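Local atomic coordinates of dextranase (Pseudarthrobacter oxydans, PDB entry 6NZS), a protein that probably hydrolyses internal alpha-1,6-glucosidic linkages in dextran, as an endo-acting member of glycoside hydrolase family 49. Residues 1-6 / 49-54; 320-325 / 345-350; 482-487 / 507-512. One frame throughout, in Å; residues are numbered along the deposited sequence.

Contact 1 of 3, residues 1-6 / 49-54; sequences AITTAD and KAYDAF
Thr-3 and Asp-52 grip each other through two hydrogen bonds. Thr-3 N donates a hydrogen bond to Asp-52 OD2, on the oxygen's anti lone pair, at 2.9 Å and nearly straight (169°). In return Asp-52 N donates to Thr-3 O at 2.8 Å. With Asp-52 CG anti to its own carbonyl carbon, chi1 -62° sets the carboxylate beside the backbone N, where OD2 can take Thr-3 N. A water sits within bonding distance of Ala-1 O and of Asp-52 OD2. The other carboxylate oxygen, OD1, is bonded to Gln-40 NE2, and this second hold should limit rotation of the group. The side chains of Ile-2 and Asp-52 cross at about a right angle, with Ile-2 CD1 3.8 Å from Asp-52 OD2.

The apolar share belongs to Tyr-51. Ala-5 CB sits over one face of the ring in a CH-pi contact, 3.7 Å from the centroid and displaced toward the rim at CG, while Thr-3 CG2 brushes ring atom CD1 at 4.0 Å. Were Tyr-51 replaced by an alanine, Ala-5 CB would probably lose the ring face it rests on, and a gap would open beside Thr-3 CG2.

The arrangement lays an irregular chain terminus along a strand of the Ig-like N-terminal domain. Leu-10 touches both Ala-5 and Tyr-51, and Thr-12 bonds to Ala-5 N and Asp-52 O through its hydroxyl. Strand 51-58 itself runs antiparallel to strands 37-43 and 84-92.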
loop_
_atom_site.group_PDB
_atom_site.type_symbol
_atom_site.label_atom_id
_atom_site.label_comp_id
_atom_site.label_asym_id
_atom_site.label_seq_id
_atom_site.Cartn_x
_atom_site.Cartn_y
_atom_site.Cartn_z
ATOM N N ALA A 1 -33.421 7.902 5.607
ATOM C CA ALA A 1 -33.409 6.491 5.979
ATOM C C ALA A 1 -32.362 5.729 5.176
ATOM O O ALA A 1 -32.358 5.778 3.945
ATOM C CB ALA A 1 -34.783 5.874 5.769
ATOM N N ILE A 2 -31.488 5.014 5.884
ATOM C CA ILE A 2 -30.449 4.221 5.232
ATOM C C ILE A 2 -31.085 3.021 4.546
ATOM O O ILE A 2 -31.861 2.272 5.158
ATOM C CB ILE A 2 -29.398 3.779 6.261
ATOM C CG1 ILE A 2 -28.711 4.996 6.881
ATOM C CG2 ILE A 2 -28.368 2.853 5.619
ATOM C CD1 ILE A 2 -28.118 5.944 5.861
ATOM N N THR A 3 -30.751 2.820 3.272
ATOM C CA THR A 3 -31.211 1.664 2.514
ATOM C C THR A 3 -30.007 1.032 1.836
ATOM O O THR A 3 -29.370 1.669 0.991
ATOM C CB THR A 3 -32.239 2.071 1.455
ATOM O OG1 THR A 3 -33.265 2.869 2.060
ATOM C CG2 THR A 3 -32.868 0.835 0.821
ATOM N N THR A 4 -29.708 -0.214 2.183
ATOM C CA THR A 4 -28.591 -0.929 1.582
ATOM C C THR A 4 -29.083 -1.931 0.542
ATOM O O THR A 4 -30.254 -2.322 0.519
ATOM C CB THR A 4 -27.776 -1.661 2.651
ATOM O OG1 THR A 4 -28.623 -2.577 3.358
ATOM C CG2 THR A 4 -27.158 -0.669 3.638
ATOM N N ALA A 5 -28.166 -2.342 -0.330
ATOM C CA ALA A 5 -28.468 -3.277 -1.407
ATOM C C ALA A 5 -27.972 -4.673 -1.074
ATOM O O ALA A 5 -26.863 -4.851 -0.564
ATOM C CB ALA A 5 -27.807 -2.830 -2.711
ATOM N N ASP A 6 -28.790 -5.675 -1.403
ATOM C CA ASP A 6 -28.304 -7.050 -1.364
ATOM C C ASP A 6 -29.031 -7.829 -2.461
ATOM O O ASP A 6 -29.952 -8.609 -2.209
ATOM C CB ASP A 6 -28.483 -7.707 0.001
ATOM C CG ASP A 6 -27.786 -9.045 0.087
ATOM O OD1 ASP A 6 -27.081 -9.410 -0.877
ATOM O OD2 ASP A 6 -27.938 -9.731 1.119
ATOM N N LYS A 49 -32.695 4.166 -8.133
ATOM C CA LYS A 49 -32.606 3.220 -7.023
ATOM C C LYS A 49 -31.163 3.223 -6.518
ATOM O O LYS A 49 -30.374 2.325 -6.819
ATOM C CB LYS A 49 -33.039 1.825 -7.476
ATOM C CG LYS A 49 -34.469 1.758 -7.990
ATOM C CD LYS A 49 -34.921 0.317 -8.156
ATOM C CE LYS A 49 -36.436 0.224 -8.249
ATOM N NZ LYS A 49 -36.944 -1.061 -7.688
ATOM N N ALA A 50 -30.829 4.247 -5.738
ATOM C CA ALA A 50 -29.489 4.407 -5.189
ATOM C C ALA A 50 -29.470 3.918 -3.747
ATOM O O ALA A 50 -30.361 4.253 -2.958
ATOM C CB ALA A 50 -29.039 5.865 -5.258
ATOM N N TYR A 51 -28.450 3.136 -3.410
ATOM C CA TYR A 51 -28.335 2.493 -2.110
ATOM C C TYR A 51 -27.133 3.051 -1.361
ATOM O O TYR A 51 -26.076 3.279 -1.955
ATOM C CB TYR A 51 -28.156 0.989 -2.284
ATOM C CG TYR A 51 -29.343 0.317 -2.924
ATOM C CD1 TYR A 51 -30.401 -0.126 -2.147
ATOM C CD2 TYR A 51 -29.409 0.136 -4.303
ATOM C CE1 TYR A 51 -31.495 -0.751 -2.724
ATOM C CE2 TYR A 51 -30.502 -0.488 -4.889
ATOM C CZ TYR A 51 -31.537 -0.926 -4.090
ATOM O OH TYR A 51 -32.628 -1.545 -4.666
ATOM N N ASP A 52 -27.300 3.266 -0.060
ATOM C CA ASP A 52 -26.198 3.743 0.767
ATOM C C ASP A 52 -25.129 2.673 0.916
ATOM O O ASP A 52 -25.431 1.486 1.056
ATOM C CB ASP A 52 -26.728 4.102 2.150
ATOM C CG ASP A 52 -27.748 5.208 2.096
ATOM O OD1 ASP A 52 -27.347 6.365 1.859
ATOM O OD2 ASP A 52 -28.948 4.918 2.277
ATOM N N ALA A 53 -23.866 3.102 0.881
ATOM C CA ALA A 53 -22.729 2.238 1.170
ATOM C C ALA A 53 -21.899 2.930 2.235
ATOM O O ALA A 53 -21.597 4.118 2.105
ATOM C CB ALA A 53 -21.868 2.016 -0.076
ATOM N N PHE A 54 -21.544 2.200 3.284
ATOM C CA PHE A 54 -20.826 2.818 4.392
ATOM C C PHE A 54 -19.486 3.370 3.926
ATOM O O PHE A 54 -18.802 2.760 3.098
ATOM C CB PHE A 54 -20.572 1.780 5.482
ATOM C CG PHE A 54 -20.187 2.386 6.797
ATOM C CD1 PHE A 54 -21.154 2.986 7.595
ATOM C CD2 PHE A 54 -18.875 2.383 7.230
ATOM C CE1 PHE A 54 -20.819 3.555 8.806
ATOM C CE2 PHE A 54 -18.529 2.948 8.455
ATOM C CZ PHE A 54 -19.495 3.533 9.242
HETATM O O HOH W 1 -30.989 6.489 1.655
#

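Contact 2 of 3, residues 320-325 / 345-350; sequences SADAEQ and YGNEQT
Ser-320 and Gly-346 form a parallel bridge between successive coils of the beta-solenoid, where strands 316-320 and 342-346 run out into loops. Ser-320 N donates to Tyr-345 O and Ser-320 O accepts from Asn-347 N, so the serine backbone straddles the glycine. Packing is tight here: Gly-346 CA lies 3.4 Å from Ser-320 O, and a side chain at this position would run into that oxygen. The glycine backbone angles argue against any other residue as well.

The serine side chain tightens the same junction. With OG anti to the backbone N (chi1 177°), the hydroxyl donates to Asn-347 O at 2.7 Å. Thr-350 closes the type I turn begun at Asn-347, and its OG1 faces a cluster of oxygens from the facing loop. The nearest is Ala-321 O at 2.8 Å; Asp-322 O, Ala-323 O and Ser-320 OG stand farther off. All four possible bonds are weak, and which oxygen accepts the proton is not settled. Beyond the turn, Gln-325 N donates to Thr-350 O at 3.0 Å, leading into the pairing of strands 325-335 and 351-361.

The outer side is looser and nearer to solvent. The exposed Asp-322 reaches back with its carboxylate to Asn-347, whose side chain crosses it at about a right angle, the carboxylate and amide planes being 88° apart. Asn-347 uses both ends of its amide: OD1 accepts from Gln-349 N at 2.9 Å in an Asx turn, and ND2 donates to Asp-322 OD1 at 2.9 Å.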
loop_
_atom_site.group_PDB
_atom_site.type_symbol
_atom_site.label_atom_id
_atom_site.label_comp_id
_atom_site.label_asym_id
_atom_site.label_seq_id
_atom_site.Cartn_x
_atom_site.Cartn_y
_atom_site.Cartn_z
ATOM N N SER A 320 5.940 -21.120 6.975
ATOM C CA SER A 320 6.096 -21.954 5.790
ATOM C C SER A 320 6.967 -23.158 6.131
ATOM O O SER A 320 8.120 -22.994 6.547
ATOM C CB SER A 320 6.726 -21.166 4.639
ATOM O OG SER A 320 6.929 -22.007 3.506
ATOM N N ALA A 321 6.410 -24.355 5.949
ATOM C CA ALA A 321 7.172 -25.585 6.085
ATOM C C ALA A 321 8.002 -25.805 4.826
ATOM O O ALA A 321 7.851 -25.108 3.823
ATOM C CB ALA A 321 6.223 -26.767 6.283
ATOM N N ASP A 322 8.905 -26.786 4.878
ATOM C CA ASP A 322 9.629 -27.140 3.661
ATOM C C ASP A 322 8.670 -27.570 2.556
ATOM O O ASP A 322 8.908 -27.286 1.376
ATOM C CB ASP A 322 10.648 -28.243 3.949
ATOM C CG ASP A 322 11.937 -27.705 4.522
ATOM O OD1 ASP A 322 12.230 -26.507 4.327
ATOM O OD2 ASP A 322 12.666 -28.484 5.170
ATOM N N ALA A 323 7.580 -28.248 2.919
ATOM C CA ALA A 323 6.606 -28.695 1.934
ATOM C C ALA A 323 6.008 -27.506 1.185
ATOM O O ALA A 323 5.903 -26.395 1.718
ATOM C CB ALA A 323 5.479 -29.475 2.618
ATOM N N GLU A 324 5.629 -27.759 -0.066
ATOM C CA GLU A 324 4.986 -26.748 -0.896
ATOM C C GLU A 324 3.627 -26.382 -0.313
ATOM O O GLU A 324 2.825 -27.258 0.024
ATOM C CB GLU A 324 4.809 -27.286 -2.317
ATOM C CG GLU A 324 3.998 -26.384 -3.243
ATOM C CD GLU A 324 3.731 -27.020 -4.600
ATOM O OE1 GLU A 324 2.563 -27.366 -4.879
ATOM O OE2 GLU A 324 4.688 -27.176 -5.388
ATOM N N GLN A 325 3.357 -25.078 -0.216
ATOM C CA GLN A 325 2.120 -24.590 0.371
ATOM C C GLN A 325 1.625 -23.412 -0.451
ATOM O O GLN A 325 2.391 -22.775 -1.177
ATOM C CB GLN A 325 2.337 -24.127 1.814
ATOM C CG GLN A 325 2.719 -25.242 2.788
ATOM C CD GLN A 325 3.292 -24.694 4.077
ATOM O OE1 GLN A 325 4.401 -24.165 4.103
ATOM N NE2 GLN A 325 2.519 -24.787 5.155
ATOM N N TYR A 345 7.560 -16.531 7.701
ATOM C CA TYR A 345 8.835 -17.069 8.143
ATOM C C TYR A 345 8.847 -18.567 7.892
ATOM O O TYR A 345 7.801 -19.217 7.896
ATOM C CB TYR A 345 9.058 -16.815 9.627
ATOM C CG TYR A 345 9.315 -15.367 9.962
ATOM C CD1 TYR A 345 10.381 -14.681 9.393
ATOM C CD2 TYR A 345 8.497 -14.688 10.846
ATOM C CE1 TYR A 345 10.616 -13.351 9.700
ATOM C CE2 TYR A 345 8.725 -13.363 11.161
ATOM C CZ TYR A 345 9.784 -12.703 10.584
ATOM O OH TYR A 345 10.013 -11.383 10.901
ATOM N N GLY A 346 10.047 -19.110 7.681
ATOM C CA GLY A 346 10.224 -20.511 7.361
ATOM C C GLY A 346 10.906 -20.673 6.014
ATOM O O GLY A 346 11.853 -19.947 5.688
ATOM N N ASN A 347 10.420 -21.624 5.231
ATOM C CA ASN A 347 10.955 -21.816 3.889
ATOM C C ASN A 347 10.323 -20.771 2.979
ATOM O O ASN A 347 9.178 -20.917 2.544
ATOM C CB ASN A 347 10.705 -23.232 3.387
ATOM C CG ASN A 347 11.466 -23.524 2.111
ATOM O OD1 ASN A 347 11.591 -22.661 1.238
ATOM N ND2 ASN A 347 11.995 -24.738 1.998
ATOM N N GLU A 348 11.091 -19.728 2.665
ATOM C CA GLU A 348 10.593 -18.638 1.834
ATOM C C GLU A 348 10.448 -19.015 0.365
ATOM O O GLU A 348 9.931 -18.203 -0.414
ATOM C CB GLU A 348 11.493 -17.411 2.006
ATOM C CG GLU A 348 11.573 -16.940 3.457
ATOM C CD GLU A 348 12.403 -15.675 3.650
ATOM O OE1 GLU A 348 13.041 -15.211 2.683
ATOM O OE2 GLU A 348 12.423 -15.152 4.784
ATOM N N GLN A 349 10.864 -20.214 -0.039
ATOM C CA GLN A 349 10.747 -20.641 -1.424
ATOM C C GLN A 349 9.578 -21.588 -1.671
ATOM O O GLN A 349 9.342 -21.963 -2.822
ATOM C CB GLN A 349 12.058 -21.289 -1.894
ATOM C CG GLN A 349 13.236 -20.323 -1.957
ATOM C CD GLN A 349 14.418 -20.896 -2.729
ATOM O OE1 GLN A 349 14.244 -21.654 -3.685
ATOM N NE2 GLN A 349 15.627 -20.534 -2.313
ATOM N N THR A 350 8.826 -21.970 -0.636
ATOM C CA THR A 350 7.752 -22.950 -0.797
ATOM C C THR A 350 6.439 -22.451 -0.205
ATOM O O THR A 350 5.648 -23.222 0.339
ATOM C CB THR A 350 8.135 -24.307 -0.208
ATOM O OG1 THR A 350 8.334 -24.172 1.197
ATOM C CG2 THR A 350 9.421 -24.840 -0.853
#

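Contact 3 of 3, residues 482-487 / 507-512; sequences EGMTNC and IDAWNG
Asp-508 OD2 is gripped by two donors: Gly-483 N at 2.8 Å, which comes from above the carboxylate plane, and a water at 2.7 Å. The same water donates to Glu-482 OE1, and so bridges two carboxylates whose oxygens OE1 and Asp-508 OD2 are 4.7 Å apart; it probably eases the repulsion between them. Ser-119 OG also bonds to Glu-482 OE1.

Past this corner the chains pair in parallel. Thr-485 N donates to Ala-509 O at 3.1 Å and Thr-485 O accepts from Asn-511 N at 2.9 Å, so Thr-485 straddles Trp-510. Met-484 and Ala-509 share one face of the short ladder. With CG anti to its carbonyl carbon (chi1 -62°) and the chain extended to the sulfur, Met-484 SD lies 3.7 Å from Asn-511 CA.

Thr-485 points away from that face, and its CG2 meets CG2 of Ile-507, which lies before the corner, at 3.7 Å; it also approaches Trp-510 CZ3. That indole presents its edge to Thr-485 O, while CZ3 lies 3.6 Å from Cys-487 CA. Asn-486 O, buried nearby, has no hydrogen-bonding partner in the model.

These corners join adjacent coils of the solenoid, where strands 469-482 and 495-507 give way to the pair 484-485 and 509-510. The disulfide from Cys-487 to Cys-448 ties in an earlier coil, Trp-510 packs on strand 545-552, and Met-484 and Asn-511 rest against strand 176-192.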
loop_
_atom_site.group_PDB
_atom_site.type_symbol
_atom_site.label_atom_id
_atom_site.label_comp_id
_atom_site.label_asym_id
_atom_site.label_seq_id
_atom_site.Cartn_x
_atom_site.Cartn_y
_atom_site.Cartn_z
ATOM N N GLU A 482 1.727 10.412 -10.362
ATOM C CA GLU A 482 0.897 11.596 -10.566
ATOM C C GLU A 482 1.297 12.711 -9.607
ATOM O O GLU A 482 1.667 12.455 -8.457
ATOM C CB GLU A 482 -0.583 11.244 -10.391
ATOM C CG GLU A 482 -1.033 10.120 -11.335
ATOM C CD GLU A 482 -2.500 10.196 -11.700
ATOM O OE1 GLU A 482 -3.050 11.313 -11.814
ATOM O OE2 GLU A 482 -3.107 9.131 -11.895
ATOM N N GLY A 483 1.217 13.953 -10.091
ATOM C CA GLY A 483 1.708 15.067 -9.293
ATOM C C GLY A 483 3.230 15.051 -9.159
ATOM O O GLY A 483 3.957 14.438 -9.947
ATOM N N MET A 484 3.713 15.743 -8.127
ATOM C CA MET A 484 5.145 15.899 -7.898
ATOM C C MET A 484 5.716 14.745 -7.084
ATOM O O MET A 484 5.055 14.199 -6.201
ATOM C CB MET A 484 5.408 17.188 -7.115
ATOM C CG MET A 484 4.990 18.447 -7.830
ATOM S SD MET A 484 5.311 19.928 -6.837
ATOM C CE MET A 484 4.119 19.747 -5.530
ATOM N N THR A 485 6.964 14.378 -7.385
ATOM C CA THR A 485 7.701 13.434 -6.546
ATOM C C THR A 485 9.137 13.914 -6.401
ATOM O O THR A 485 9.533 14.945 -6.962
ATOM C CB THR A 485 7.611 11.982 -7.044
ATOM O OG1 THR A 485 8.021 11.100 -5.994
ATOM C CG2 THR A 485 8.500 11.745 -8.266
ATOM N N ASN A 486 9.922 13.155 -5.631
ATOM C CA ASN A 486 11.280 13.578 -5.296
ATOM C C ASN A 486 12.357 13.003 -6.209
ATOM O O ASN A 486 13.269 13.741 -6.604
ATOM C CB ASN A 486 11.613 13.341 -3.810
ATOM C CG ASN A 486 11.684 11.876 -3.429
ATOM O OD1 ASN A 486 11.016 11.019 -4.021
ATOM N ND2 ASN A 486 12.480 11.580 -2.402
ATOM N N CYS A 487 12.296 11.717 -6.559
ATOM C CA CYS A 487 13.368 11.125 -7.360
ATOM C C CYS A 487 12.880 9.826 -7.988
ATOM O O CYS A 487 11.972 9.173 -7.477
ATOM C CB CYS A 487 14.650 10.900 -6.541
ATOM S SG CYS A 487 14.430 10.076 -4.952
ATOM N N ILE A 507 6.555 10.374 -14.857
ATOM C CA ILE A 507 6.428 11.224 -13.678
ATOM C C ILE A 507 5.862 12.567 -14.119
ATOM O O ILE A 507 6.362 13.173 -15.074
ATOM C CB ILE A 507 7.794 11.384 -12.989
ATOM C CG1 ILE A 507 8.286 10.028 -12.467
ATOM C CG2 ILE A 507 7.729 12.407 -11.854
ATOM C CD1 ILE A 507 9.722 10.057 -11.942
ATOM N N ASP A 508 4.817 13.036 -13.435
ATOM C CA ASP A 508 4.211 14.311 -13.823
ATOM C C ASP A 508 5.191 15.468 -13.653
ATOM O O ASP A 508 5.321 16.320 -14.538
ATOM C CB ASP A 508 2.960 14.592 -12.988
ATOM C CG ASP A 508 1.722 13.906 -13.519
ATOM O OD1 ASP A 508 1.799 13.253 -14.575
ATOM O OD2 ASP A 508 0.666 14.029 -12.864
ATOM N N ALA A 509 5.859 15.540 -12.504
ATOM C CA ALA A 509 6.683 16.699 -12.190
ATOM C C ALA A 509 7.616 16.348 -11.045
ATOM O O ALA A 509 7.342 15.440 -10.254
ATOM C CB ALA A 509 5.814 17.901 -11.786
ATOM N N TRP A 510 8.725 17.081 -10.966
ATOM C CA TRP A 510 9.518 17.058 -9.745
ATOM C C TRP A 510 8.950 18.054 -8.743
ATOM O O TRP A 510 8.261 19.014 -9.097
ATOM C CB TRP A 510 10.977 17.434 -10.024
ATOM C CG TRP A 510 11.660 16.543 -11.011
ATOM C CD1 TRP A 510 12.252 16.926 -12.184
ATOM C CD2 TRP A 510 11.852 15.125 -10.907
ATOM N NE1 TRP A 510 12.783 15.831 -12.826
ATOM C CE2 TRP A 510 12.553 14.714 -12.063
ATOM C CE3 TRP A 510 11.491 14.164 -9.957
ATOM C CZ2 TRP A 510 12.892 13.376 -12.298
ATOM C CZ3 TRP A 510 11.828 12.838 -10.187
ATOM C CH2 TRP A 510 12.523 12.455 -11.349
ATOM N N ASN A 511 9.267 17.828 -7.475
ATOM C CA ASN A 511 8.825 18.724 -6.411
ATOM C C ASN A 511 9.747 19.944 -6.308
ATOM O O ASN A 511 10.637 20.167 -7.136
ATOM C CB ASN A 511 8.649 17.952 -5.106
ATOM C CG ASN A 511 9.965 17.405 -4.548
ATOM O OD1 ASN A 511 11.048 17.914 -4.839
ATOM N ND2 ASN A 511 9.865 16.360 -3.732
ATOM N N GLY A 512 9.536 20.760 -5.281
ATOM C CA GLY A 512 10.268 22.002 -5.113
ATOM C C GLY A 512 11.625 21.923 -4.434
ATOM O O GLY A 512 12.224 22.968 -4.145
HETATM O O HOH W 2 -1.664 12.989 -13.693
#

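How the contacts relate
The three contacts follow one another along the chain and touch nowhere. Contact 1 lies in the Ig-like N-terminal domain, whereas contacts 2 and 3 each join neighbouring coils of the solenoid, on opposite sides of the chain's centre and with their own centres 40 Å apart. Contact 1 is about 32 Å from contact 2 and about 23 Å from contact 3, measured between nearest atoms. A path through the fold still connects 1 with 3: strand 51-58 pairs with strand 84-92, which pairs with strand 176-192, and contact 3 packs on that last strand. With no catalytic residue identified here, the contacts are described without reference to the active site.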